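Local structure of variant surface glycoprotein MITAT 1.1 (Trypanosoma brucei brucei, 5LY9) at residues L271-K282 against E296-L307; W11-S22 against L140-P150. The protein forms the coat on the parasite surface and, through antigenically distinct variants, lets the trypanosome evade host immunity, the chain described here being its N-terminal part. One frame throughout, in Å; residues are numbered along the deposited sequence.

Interaction 1. Residues L271-K282 against E296-L307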
loop_
_atom_site.group_PDB
_atom_site.type_symbol
_atom_site.label_atom_id
_atom_site.label_comp_id
_atom_site.label_asym_id
_atom_site.label_seq_id
_atom_site.Cartn_x
_atom_site.Cartn_y
_atom_site.Cartn_z
ATOM N N LEU A 271 15.116 3.999 31.823
ATOM C CA LEU A 271 15.855 2.974 31.059
ATOM C C LEU A 271 15.332 1.569 31.324
ATOM O O LEU A 271 15.228 0.758 30.366
ATOM C CB LEU A 271 17.333 3.043 31.365
ATOM C CG LEU A 271 18.002 4.395 30.951
ATOM C CD1 LEU A 271 19.514 4.298 31.154
ATOM C CD2 LEU A 271 17.763 4.711 29.507
ATOM N N ASP A 272 14.913 1.327 32.564
ATOM C CA ASP A 272 14.479 -0.010 32.928
ATOM C C ASP A 272 13.008 -0.265 32.502
ATOM O O ASP A 272 12.545 -1.365 32.685
ATOM C CB ASP A 272 14.628 -0.298 34.416
ATOM C CG ASP A 272 13.835 0.628 35.271
ATOM O OD1 ASP A 272 13.708 1.813 34.943
ATOM O OD2 ASP A 272 13.384 0.187 36.345
ATOM N N THR A 273 12.349 0.729 31.962
ATOM C CA THR A 273 10.983 0.622 31.419
ATOM C C THR A 273 10.955 0.575 29.913
ATOM O O THR A 273 9.874 0.557 29.320
ATOM C CB THR A 273 10.074 1.763 31.889
ATOM O OG1 THR A 273 10.348 2.973 31.199
ATOM C CG2 THR A 273 10.172 1.978 33.313
ATOM N N GLN A 274 12.153 0.608 29.287
ATOM C CA GLN A 274 12.283 0.467 27.843
ATOM C C GLN A 274 12.460 -1.025 27.595
ATOM O O GLN A 274 13.510 -1.620 27.923
ATOM C CB GLN A 274 13.468 1.304 27.375
ATOM C CG GLN A 274 13.316 2.808 27.591
ATOM C CD GLN A 274 14.454 3.595 27.047
ATOM O OE1 GLN A 274 15.220 3.110 26.245
ATOM N NE2 GLN A 274 14.564 4.818 27.466
ATOM N N PRO A 275 11.396 -1.690 27.098
ATOM C CA PRO A 275 11.450 -3.170 27.233
ATOM C C PRO A 275 12.533 -3.839 26.405
ATOM O O PRO A 275 13.096 -4.862 26.867
ATOM C CB PRO A 275 10.041 -3.673 26.835
ATOM C CG PRO A 275 9.339 -2.473 26.376
ATOM C CD PRO A 275 10.035 -1.219 26.750
ATOM N N THR A 276 12.919 -3.223 25.288
ATOM C CA THR A 276 13.931 -3.830 24.422
ATOM C C THR A 276 15.271 -3.629 25.124
ATOM O O THR A 276 16.099 -4.518 25.167
ATOM C CB THR A 276 13.939 -3.176 23.047
ATOM O OG1 THR A 276 12.640 -3.357 22.463
ATOM C CG2 THR A 276 15.030 -3.747 22.171
ATOM N N LEU A 277 15.481 -2.422 25.651
ATOM C CA LEU A 277 16.726 -2.148 26.393
ATOM C C LEU A 277 16.882 -3.103 27.563
ATOM O O LEU A 277 17.931 -3.708 27.770
ATOM C CB LEU A 277 16.790 -0.660 26.846
ATOM C CG LEU A 277 18.175 -0.150 27.219
ATOM C CD1 LEU A 277 19.075 -0.149 26.009
ATOM C CD2 LEU A 277 18.057 1.221 27.877
ATOM N N LYS A 278 15.854 -3.209 28.368
ATOM C CA LYS A 278 15.924 -3.994 29.575
ATOM C C LYS A 278 16.197 -5.453 29.223
ATOM O O LYS A 278 17.013 -6.121 29.888
ATOM C CB LYS A 278 14.568 -3.860 30.347
ATOM C CG LYS A 278 14.548 -4.611 31.653
ATOM C CD LYS A 278 13.142 -4.688 32.201
ATOM C CE LYS A 278 13.257 -5.103 33.641
ATOM N NZ LYS A 278 11.885 -5.468 34.139
ATOM N N ALA A 279 15.499 -5.950 28.181
ATOM C CA ALA A 279 15.668 -7.396 27.775
ATOM C C ALA A 279 17.072 -7.658 27.308
ATOM O O ALA A 279 17.653 -8.727 27.592
ATOM C CB ALA A 279 14.701 -7.774 26.706
ATOM N N LEU A 280 17.663 -6.679 26.616
ATOM C CA LEU A 280 19.059 -6.877 26.142
ATOM C C LEU A 280 20.102 -6.848 27.278
ATOM O O LEU A 280 21.182 -7.374 27.096
ATOM C CB LEU A 280 19.446 -5.870 25.081
ATOM C CG LEU A 280 18.819 -6.129 23.727
ATOM C CD1 LEU A 280 18.853 -4.889 22.898
ATOM C CD2 LEU A 280 19.548 -7.286 23.104
ATOM N N VAL A 281 19.790 -6.213 28.419
ATOM C CA VAL A 281 20.682 -6.198 29.518
ATOM C C VAL A 281 20.864 -7.649 29.965
ATOM O O VAL A 281 21.975 -8.122 30.199
ATOM C CB VAL A 281 20.218 -5.253 30.647
ATOM C CG1 VAL A 281 21.088 -5.434 31.904
ATOM C CG2 VAL A 281 20.279 -3.779 30.164
ATOM N N LYS A 282 19.759 -8.336 30.047
ATOM C CA LYS A 282 19.729 -9.727 30.451
ATOM C C LYS A 282 20.342 -10.619 29.357
ATOM O O LYS A 282 21.262 -11.376 29.647
ATOM C CB LYS A 282 18.321 -10.156 30.725
ATOM C CG LYS A 282 18.322 -11.616 31.187
ATOM C CD LYS A 282 16.963 -12.035 31.647
ATOM C CE LYS A 282 16.994 -13.517 32.050
ATOM N NZ LYS A 282 15.590 -13.976 32.073
ATOM N N GLU A 296 18.447 -6.141 36.069
ATOM C CA GLU A 296 18.592 -5.239 34.892
ATOM C C GLU A 296 18.711 -3.778 35.264
ATOM O O GLU A 296 19.599 -3.050 34.727
ATOM C CB GLU A 296 17.501 -5.449 33.855
ATOM C CG GLU A 296 17.480 -6.832 33.260
ATOM C CD GLU A 296 16.646 -7.812 34.047
ATOM O OE1 GLU A 296 16.265 -7.533 35.191
ATOM O OE2 GLU A 296 16.364 -8.910 33.527
ATOM N N ALA A 297 17.834 -3.349 36.158
ATOM C CA ALA A 297 17.869 -1.989 36.692
ATOM C C ALA A 297 19.186 -1.648 37.377
ATOM O O ALA A 297 19.788 -0.574 37.138
ATOM C CB ALA A 297 16.705 -1.746 37.658
ATOM N N THR A 298 19.676 -2.584 38.176
ATOM C CA THR A 298 20.954 -2.415 38.873
ATOM C C THR A 298 22.075 -2.305 37.910
ATOM O O THR A 298 22.902 -1.437 38.065
ATOM C CB THR A 298 21.204 -3.615 39.781
ATOM O OG1 THR A 298 20.168 -3.612 40.766
ATOM C CG2 THR A 298 22.520 -3.485 40.460
ATOM N N LYS A 299 22.101 -3.150 36.867
ATOM C CA LYS A 299 23.169 -3.078 35.887
ATOM C C LYS A 299 23.096 -1.768 35.105
ATOM O O LYS A 299 24.102 -1.148 34.805
ATOM C CB LYS A 299 23.076 -4.246 34.931
ATOM C CG LYS A 299 24.142 -4.225 33.867
ATOM C CD LYS A 299 25.489 -4.420 34.487
ATOM C CE LYS A 299 26.422 -4.850 33.446
ATOM N NZ LYS A 299 27.821 -5.042 33.987
ATOM N N LEU A 300 21.876 -1.347 34.716
ATOM C CA LEU A 300 21.727 -0.072 34.017
ATOM C C LEU A 300 22.245 1.113 34.836
ATOM O O LEU A 300 22.841 2.050 34.271
ATOM C CB LEU A 300 20.264 0.219 33.589
ATOM C CG LEU A 300 19.708 -0.723 32.518
ATOM C CD1 LEU A 300 18.192 -0.690 32.464
ATOM C CD2 LEU A 300 20.288 -0.304 31.195
ATOM N N GLU A 301 22.006 1.082 36.132
ATOM C CA GLU A 301 22.494 2.186 37.014
ATOM C C GLU A 301 24.019 2.190 37.057
ATOM O O GLU A 301 24.666 3.242 37.064
ATOM C CB GLU A 301 21.958 1.986 38.405
ATOM C CG GLU A 301 20.531 2.334 38.479
ATOM C CD GLU A 301 19.804 1.776 39.689
ATOM O OE1 GLU A 301 20.288 0.874 40.410
ATOM O OE2 GLU A 301 18.688 2.309 39.912
ATOM N N ALA A 302 24.599 0.985 37.127
ATOM C CA ALA A 302 26.056 0.853 37.078
ATOM C C ALA A 302 26.683 1.234 35.789
ATOM O O ALA A 302 27.869 1.598 35.722
ATOM C CB ALA A 302 26.445 -0.576 37.494
ATOM N N LEU A 303 25.937 1.104 34.703
ATOM C CA LEU A 303 26.451 1.433 33.383
ATOM C C LEU A 303 26.373 2.926 33.062
ATOM O O LEU A 303 27.272 3.494 32.491
ATOM C CB LEU A 303 25.631 0.674 32.330
ATOM C CG LEU A 303 25.933 -0.857 32.188
ATOM C CD1 LEU A 303 24.894 -1.461 31.232
ATOM C CD2 LEU A 303 27.341 -1.036 31.679
ATOM N N PHE A 304 25.226 3.508 33.408
ATOM C CA PHE A 304 24.774 4.794 32.875
ATOM C C PHE A 304 24.638 5.851 33.996
ATOM O O PHE A 304 24.435 7.054 33.722
ATOM C CB PHE A 304 23.408 4.610 32.132
ATOM C CG PHE A 304 23.549 3.898 30.842
ATOM C CD1 PHE A 304 24.267 4.443 29.787
ATOM C CD2 PHE A 304 23.016 2.663 30.690
ATOM C CE1 PHE A 304 24.481 3.700 28.614
ATOM C CE2 PHE A 304 23.169 1.950 29.495
ATOM C CZ PHE A 304 23.944 2.452 28.495
ATOM N N GLY A 305 24.793 5.485 35.242
ATOM C CA GLY A 305 24.710 6.472 36.287
ATOM C C GLY A 305 23.329 6.792 36.796
ATOM O O GLY A 305 23.152 7.738 37.573
ATOM N N GLY A 306 22.329 5.990 36.416
ATOM C CA GLY A 306 20.920 6.235 36.821
ATOM C C GLY A 306 19.987 5.625 35.761
ATOM O O GLY A 306 20.457 4.961 34.837
ATOM N N LEU A 307 18.713 5.820 35.936
ATOM C CA LEU A 307 17.686 5.279 35.038
ATOM C C LEU A 307 16.976 6.336 34.215
ATOM O O LEU A 307 16.133 6.012 33.378
ATOM C CB LEU A 307 16.687 4.449 35.823
ATOM C CG LEU A 307 17.185 3.212 36.615
ATOM C CD1 LEU A 307 16.120 2.560 37.521
ATOM C CD2 LEU A 307 17.812 2.197 35.674
#
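Glu-296 lies across helix 275-282 between two lysines, crossing Lys-278 at about a right angle. With chi1 at -62°, Glu-296 CG lies 3.5 Å from Lys-278 O; the bend at chi2 then brings the carboxylate alongside the lysine stems, OE2 of Glu-296 being 3.6 Å from Lys-282 CB. Lys-278 NZ is 5.0 Å from Glu-296 OE1 and Lys-282 NZ 5.3 Å from Glu-296 OE2, too far for a salt bridge, though a weaker attraction is likely. Ala-297, small enough for a close approach, sets its methyl against Asp-272 CB. Lys-299 lends its aliphatic CB and CG to Val-281 CG1, while its ammonium bonds to Gln-63. The two helices thus form a nearly perpendicular pair, axes 9.5 Å apart and crossing at 93°, beside the long helix 62-114 of the A-type VSG domain. At the centre Leu-300 divides its branches: CD2 meets Val-281 CG2 at 3.6 Å, and CD1 rests on the 3-10 backbone at Leu-271 and Asp-272. Phe-304 CD2 receives Leu-271 CD1 at 3.9 Å. Past Gly-305, whose positive phi ends the helix, Leu-307 O accepts from Leu-271 N at 2.7 Å, while Leu-307 CD1 packs against the Asp-272 carboxylate.

Interaction 2. Residues W11-S22 against L140-P150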
loop_
_atom_site.group_PDB
_atom_site.type_symbol
_atom_site.label_atom_id
_atom_site.label_comp_id
_atom_site.label_asym_id
_atom_site.label_seq_id
_atom_site.Cartn_x
_atom_site.Cartn_y
_atom_site.Cartn_z
ATOM N N TRP A 11 -25.958 16.711 -1.345
ATOM C CA TRP A 11 -24.802 16.333 -2.189
ATOM C C TRP A 11 -23.512 17.084 -1.883
ATOM O O TRP A 11 -22.420 16.605 -2.199
ATOM C CB TRP A 11 -25.115 16.378 -3.697
ATOM C CG TRP A 11 -25.546 17.646 -4.246
ATOM C CD1 TRP A 11 -26.827 18.018 -4.542
ATOM C CD2 TRP A 11 -24.724 18.755 -4.645
ATOM N NE1 TRP A 11 -26.828 19.273 -5.073
ATOM C CE2 TRP A 11 -25.567 19.730 -5.193
ATOM C CE3 TRP A 11 -23.374 19.002 -4.621
ATOM C CZ2 TRP A 11 -25.104 20.915 -5.621
ATOM C CZ3 TRP A 11 -22.921 20.135 -5.069
ATOM C CH2 TRP A 11 -23.778 21.116 -5.577
ATOM N N LYS A 12 -23.572 18.276 -1.363
ATOM C CA LYS A 12 -22.298 18.975 -1.060
ATOM C C LYS A 12 -21.422 18.222 -0.058
ATOM O O LYS A 12 -20.204 18.096 -0.293
ATOM C CB LYS A 12 -22.526 20.413 -0.671
ATOM C CG LYS A 12 -22.678 21.315 -1.930
ATOM C CD LYS A 12 -22.786 22.811 -1.485
ATOM C CE LYS A 12 -23.034 23.637 -2.733
ATOM N NZ LYS A 12 -23.090 25.091 -2.411
ATOM N N PRO A 13 -22.039 17.613 0.950
ATOM C CA PRO A 13 -21.200 16.786 1.854
ATOM C C PRO A 13 -20.549 15.593 1.135
ATOM O O PRO A 13 -19.450 15.153 1.542
ATOM C CB PRO A 13 -22.185 16.334 2.930
ATOM C CG PRO A 13 -23.153 17.433 2.991
ATOM C CD PRO A 13 -23.340 17.923 1.570
ATOM N N LEU A 14 -21.200 15.024 0.124
ATOM C CA LEU A 14 -20.592 13.986 -0.653
ATOM C C LEU A 14 -19.431 14.499 -1.475
ATOM O O LEU A 14 -18.413 13.817 -1.582
ATOM C CB LEU A 14 -21.606 13.253 -1.577
ATOM C CG LEU A 14 -22.661 12.437 -0.773
ATOM C CD1 LEU A 14 -23.806 12.098 -1.683
ATOM C CD2 LEU A 14 -22.073 11.188 -0.146
ATOM N N CYS A 15 -19.590 15.671 -2.087
ATOM C CA CYS A 15 -18.445 16.343 -2.784
ATOM C C CYS A 15 -17.244 16.594 -1.838
ATOM O O CYS A 15 -16.117 16.340 -2.163
ATOM C CB CYS A 15 -18.839 17.653 -3.415
ATOM S SG CYS A 15 -19.970 17.456 -4.815
ATOM N N LYS A 16 -17.520 17.045 -0.620
ATOM C CA LYS A 16 -16.469 17.238 0.381
ATOM C C LYS A 16 -15.795 15.926 0.708
ATOM O O LYS A 16 -14.569 15.879 0.824
ATOM C CB LYS A 16 -17.051 17.883 1.666
ATOM C CG LYS A 16 -17.462 19.336 1.485
ATOM C CD LYS A 16 -18.318 19.800 2.675
ATOM C CE LYS A 16 -17.633 20.013 3.946
ATOM N NZ LYS A 16 -18.470 20.697 5.016
ATOM N N LEU A 17 -16.570 14.876 0.858
ATOM C CA LEU A 17 -15.998 13.577 1.208
ATOM C C LEU A 17 -15.158 13.051 0.078
ATOM O O LEU A 17 -14.036 12.582 0.337
ATOM C CB LEU A 17 -17.086 12.598 1.590
ATOM C CG LEU A 17 -16.689 11.143 1.910
ATOM C CD1 LEU A 17 -15.711 11.102 3.101
ATOM C CD2 LEU A 17 -17.906 10.236 2.170
ATOM N N THR A 18 -15.678 13.090 -1.176
ATOM C CA THR A 18 -14.865 12.590 -2.260
ATOM C C THR A 18 -13.539 13.374 -2.398
ATOM O O THR A 18 -12.489 12.781 -2.650
ATOM C CB THR A 18 -15.663 12.414 -3.598
ATOM O OG1 THR A 18 -14.834 11.684 -4.502
ATOM C CG2 THR A 18 -15.931 13.709 -4.173
ATOM N N THR A 19 -13.588 14.703 -2.192
ATOM C CA THR A 19 -12.378 15.528 -2.144
ATOM C C THR A 19 -11.397 15.051 -1.052
ATOM O O THR A 19 -10.219 14.894 -1.313
ATOM C CB THR A 19 -12.774 17.011 -1.957
ATOM O OG1 THR A 19 -13.677 17.395 -3.037
ATOM C CG2 THR A 19 -11.562 17.865 -1.936
ATOM N N GLU A 20 -11.897 14.795 0.119
ATOM C CA GLU A 20 -11.038 14.330 1.203
ATOM C C GLU A 20 -10.427 12.961 0.870
ATOM O O GLU A 20 -9.201 12.755 0.998
ATOM C CB GLU A 20 -11.774 14.267 2.541
ATOM C CG GLU A 20 -10.908 13.716 3.687
ATOM C CD GLU A 20 -11.384 14.141 5.056
ATOM O OE1 GLU A 20 -11.465 15.408 5.317
ATOM O OE2 GLU A 20 -11.768 13.205 5.812
ATOM N N LEU A 21 -11.282 12.043 0.423
ATOM C CA LEU A 21 -10.877 10.686 0.111
ATOM C C LEU A 21 -9.820 10.629 -0.974
ATOM O O LEU A 21 -9.000 9.735 -1.007
ATOM C CB LEU A 21 -12.044 9.755 -0.154
ATOM C CG LEU A 21 -13.111 9.509 0.918
ATOM C CD1 LEU A 21 -14.194 8.621 0.292
ATOM C CD2 LEU A 21 -12.478 8.841 2.125
ATOM N N SER A 22 -9.812 11.604 -1.856
ATOM C CA SER A 22 -8.905 11.661 -2.986
ATOM C C SER A 22 -7.440 11.669 -2.536
ATOM O O SER A 22 -6.612 11.184 -3.283
ATOM C CB SER A 22 -9.222 12.903 -3.867
ATOM O OG SER A 22 -8.727 14.024 -3.224
ATOM N N LEU A 140 -18.753 22.167 -8.444
ATOM C CA LEU A 140 -20.181 22.182 -8.617
ATOM C C LEU A 140 -20.661 23.270 -7.713
ATOM O O LEU A 140 -20.500 23.222 -6.524
ATOM C CB LEU A 140 -20.835 20.848 -8.180
ATOM C CG LEU A 140 -20.956 19.783 -9.198
ATOM C CD1 LEU A 140 -21.547 18.521 -8.502
ATOM C CD2 LEU A 140 -21.786 20.209 -10.396
ATOM N N ASP A 141 -21.269 24.276 -8.333
ATOM C CA ASP A 141 -21.414 25.590 -7.722
ATOM C C ASP A 141 -20.138 26.044 -7.034
ATOM O O ASP A 141 -19.083 26.238 -7.658
ATOM C CB ASP A 141 -22.602 25.553 -6.801
ATOM C CG ASP A 141 -23.958 25.458 -7.563
ATOM O OD1 ASP A 141 -24.195 25.920 -8.761
ATOM O OD2 ASP A 141 -24.795 24.912 -6.867
ATOM N N ASP A 142 -20.190 26.252 -5.767
ATOM C CA ASP A 142 -18.961 26.741 -5.172
ATOM C C ASP A 142 -18.152 25.629 -4.517
ATOM O O ASP A 142 -17.240 25.941 -3.810
ATOM C CB ASP A 142 -19.285 27.840 -4.175
ATOM C CG ASP A 142 -20.244 27.418 -3.098
ATOM O OD1 ASP A 142 -21.013 26.438 -3.291
ATOM O OD2 ASP A 142 -20.267 28.129 -2.029
ATOM N N GLN A 143 -18.513 24.356 -4.702
ATOM C CA GLN A 143 -17.903 23.256 -3.962
ATOM C C GLN A 143 -16.994 22.448 -4.900
ATOM O O GLN A 143 -17.463 21.972 -5.940
ATOM C CB GLN A 143 -19.009 22.368 -3.412
ATOM C CG GLN A 143 -18.586 21.102 -2.683
ATOM C CD GLN A 143 -17.524 21.274 -1.638
ATOM O OE1 GLN A 143 -17.764 22.061 -0.709
ATOM N NE2 GLN A 143 -16.330 20.521 -1.738
ATOM N N GLU A 144 -15.736 22.268 -4.518
ATOM C CA GLU A 144 -14.887 21.360 -5.260
ATOM C C GLU A 144 -15.555 19.973 -5.276
ATOM O O GLU A 144 -16.002 19.442 -4.236
ATOM C CB GLU A 144 -13.531 21.288 -4.631
ATOM C CG GLU A 144 -12.547 20.455 -5.332
ATOM C CD GLU A 144 -12.071 20.898 -6.696
ATOM O OE1 GLU A 144 -12.442 21.963 -7.218
ATOM O OE2 GLU A 144 -11.217 20.124 -7.253
ATOM N N CYS A 145 -15.640 19.418 -6.469
ATOM C CA CYS A 145 -16.243 18.109 -6.688
ATOM C C CYS A 145 -15.671 17.451 -7.950
ATOM O O CYS A 145 -16.382 17.310 -8.971
ATOM C CB CYS A 145 -17.746 18.281 -6.767
ATOM S SG CYS A 145 -18.654 16.771 -6.358
ATOM N N ALA A 146 -14.405 17.069 -7.865
ATOM C CA ALA A 146 -13.705 16.524 -9.012
ATOM C C ALA A 146 -14.024 15.034 -8.899
ATOM O O ALA A 146 -13.557 14.322 -7.948
ATOM C CB ALA A 146 -12.214 16.772 -8.986
ATOM N N LEU A 147 -14.691 14.540 -9.903
ATOM C CA LEU A 147 -15.075 13.070 -9.848
ATOM C C LEU A 147 -13.923 12.321 -10.549
ATOM O O LEU A 147 -14.075 11.712 -11.616
ATOM C CB LEU A 147 -16.371 12.906 -10.528
ATOM C CG LEU A 147 -17.452 13.806 -9.981
ATOM C CD1 LEU A 147 -18.768 13.653 -10.703
ATOM C CD2 LEU A 147 -17.664 13.523 -8.495
ATOM N N SER A 148 -12.751 12.425 -9.916
ATOM C CA SER A 148 -11.533 11.862 -10.448
ATOM C C SER A 148 -10.595 11.529 -9.319
ATOM O O SER A 148 -10.779 12.030 -8.209
ATOM C CB SER A 148 -10.810 12.857 -11.410
ATOM O OG SER A 148 -10.532 14.071 -10.747
ATOM N N MET A 149 -9.544 10.755 -9.603
ATOM C CA MET A 149 -8.589 10.365 -8.607
ATOM C C MET A 149 -7.254 10.955 -8.996
ATOM O O MET A 149 -6.822 10.805 -10.157
ATOM C CB MET A 149 -8.471 8.822 -8.536
ATOM C CG MET A 149 -7.417 8.263 -7.572
ATOM S SD MET A 149 -7.832 8.526 -5.867
ATOM C CE MET A 149 -9.010 7.184 -5.622
ATOM N N PRO A 150 -6.531 11.628 -8.031
ATOM C CA PRO A 150 -5.291 12.261 -8.465
ATOM C C PRO A 150 -4.125 11.266 -8.515
ATOM O O PRO A 150 -4.241 10.136 -8.029
ATOM C CB PRO A 150 -5.018 13.311 -7.390
ATOM C CG PRO A 150 -5.610 12.653 -6.194
ATOM C CD PRO A 150 -6.919 12.075 -6.705
HETATM O O HOH W 1 -12.754 16.851 -5.490
#
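Cys-15 and Cys-145 join helix 11-21 covalently to the strand 143-144 region, their SG atoms 2.1 Å apart with chi3 of -73°. The two half-cystines differ: Cys-15 SG lies beside its own backbone N, whereas Cys-145 SG is swung opposite its N, which brings the sulfurs together between the helix and the loop that follows strand 143-144. Leu-140 flanks the bridge, its CD1 against Cys-15 SG and its CB 3.8 Å from Trp-11 CZ3; the indole NE1 is held by Val-125 O. The type II' turn 140-143 of the small antiparallel sheet carries Asp-142 out to the extended Lys-12, whose NZ meets the syn lone pair of OD1 at 2.6 Å. Gln-143 CG lies on Cys-15 CB, and the bend at chi2 (49°) folds the amide over Lys-16 CG; NE2 donates to Glu-144 O at 2.7 Å, which fixes the amide's rotation. Thr-19 OG1 donates to Cys-15 O and accepts from a water that in turn accepts from Ala-146 N (2.9 Å). At the far end Pro-150 CG sits 3.4 Å from Ser-22 O. The disulfide therefore ties the segment after the hairpin covalently to the helix, while the salt bridge and the water add polar links on its flanks.

How the interactions relate
Interactions 1 and 2 lie on opposite sides of the centre of this elongated chain, their centres about 53 Å apart and their nearest atoms about 33 Å apart, so neither touches the other. Interaction 2 closes in sequence before interaction 1 opens. Helix 62-114 is a shared neighbour: it meets Leu-280 and Lys-299 near interaction 1 and Met-149 and Leu-147 near interaction 2. Both also approach the second subunit, through Leu-280 on its Asp-348 and Pro-150 with its Arg-96. The side chain of Leu-277 is about 11 Å from an N-acetylglucosamine of the glycan, so interaction 1 lies near, but not against, the sugar; interaction 2 holds one of the chain's two disulfides.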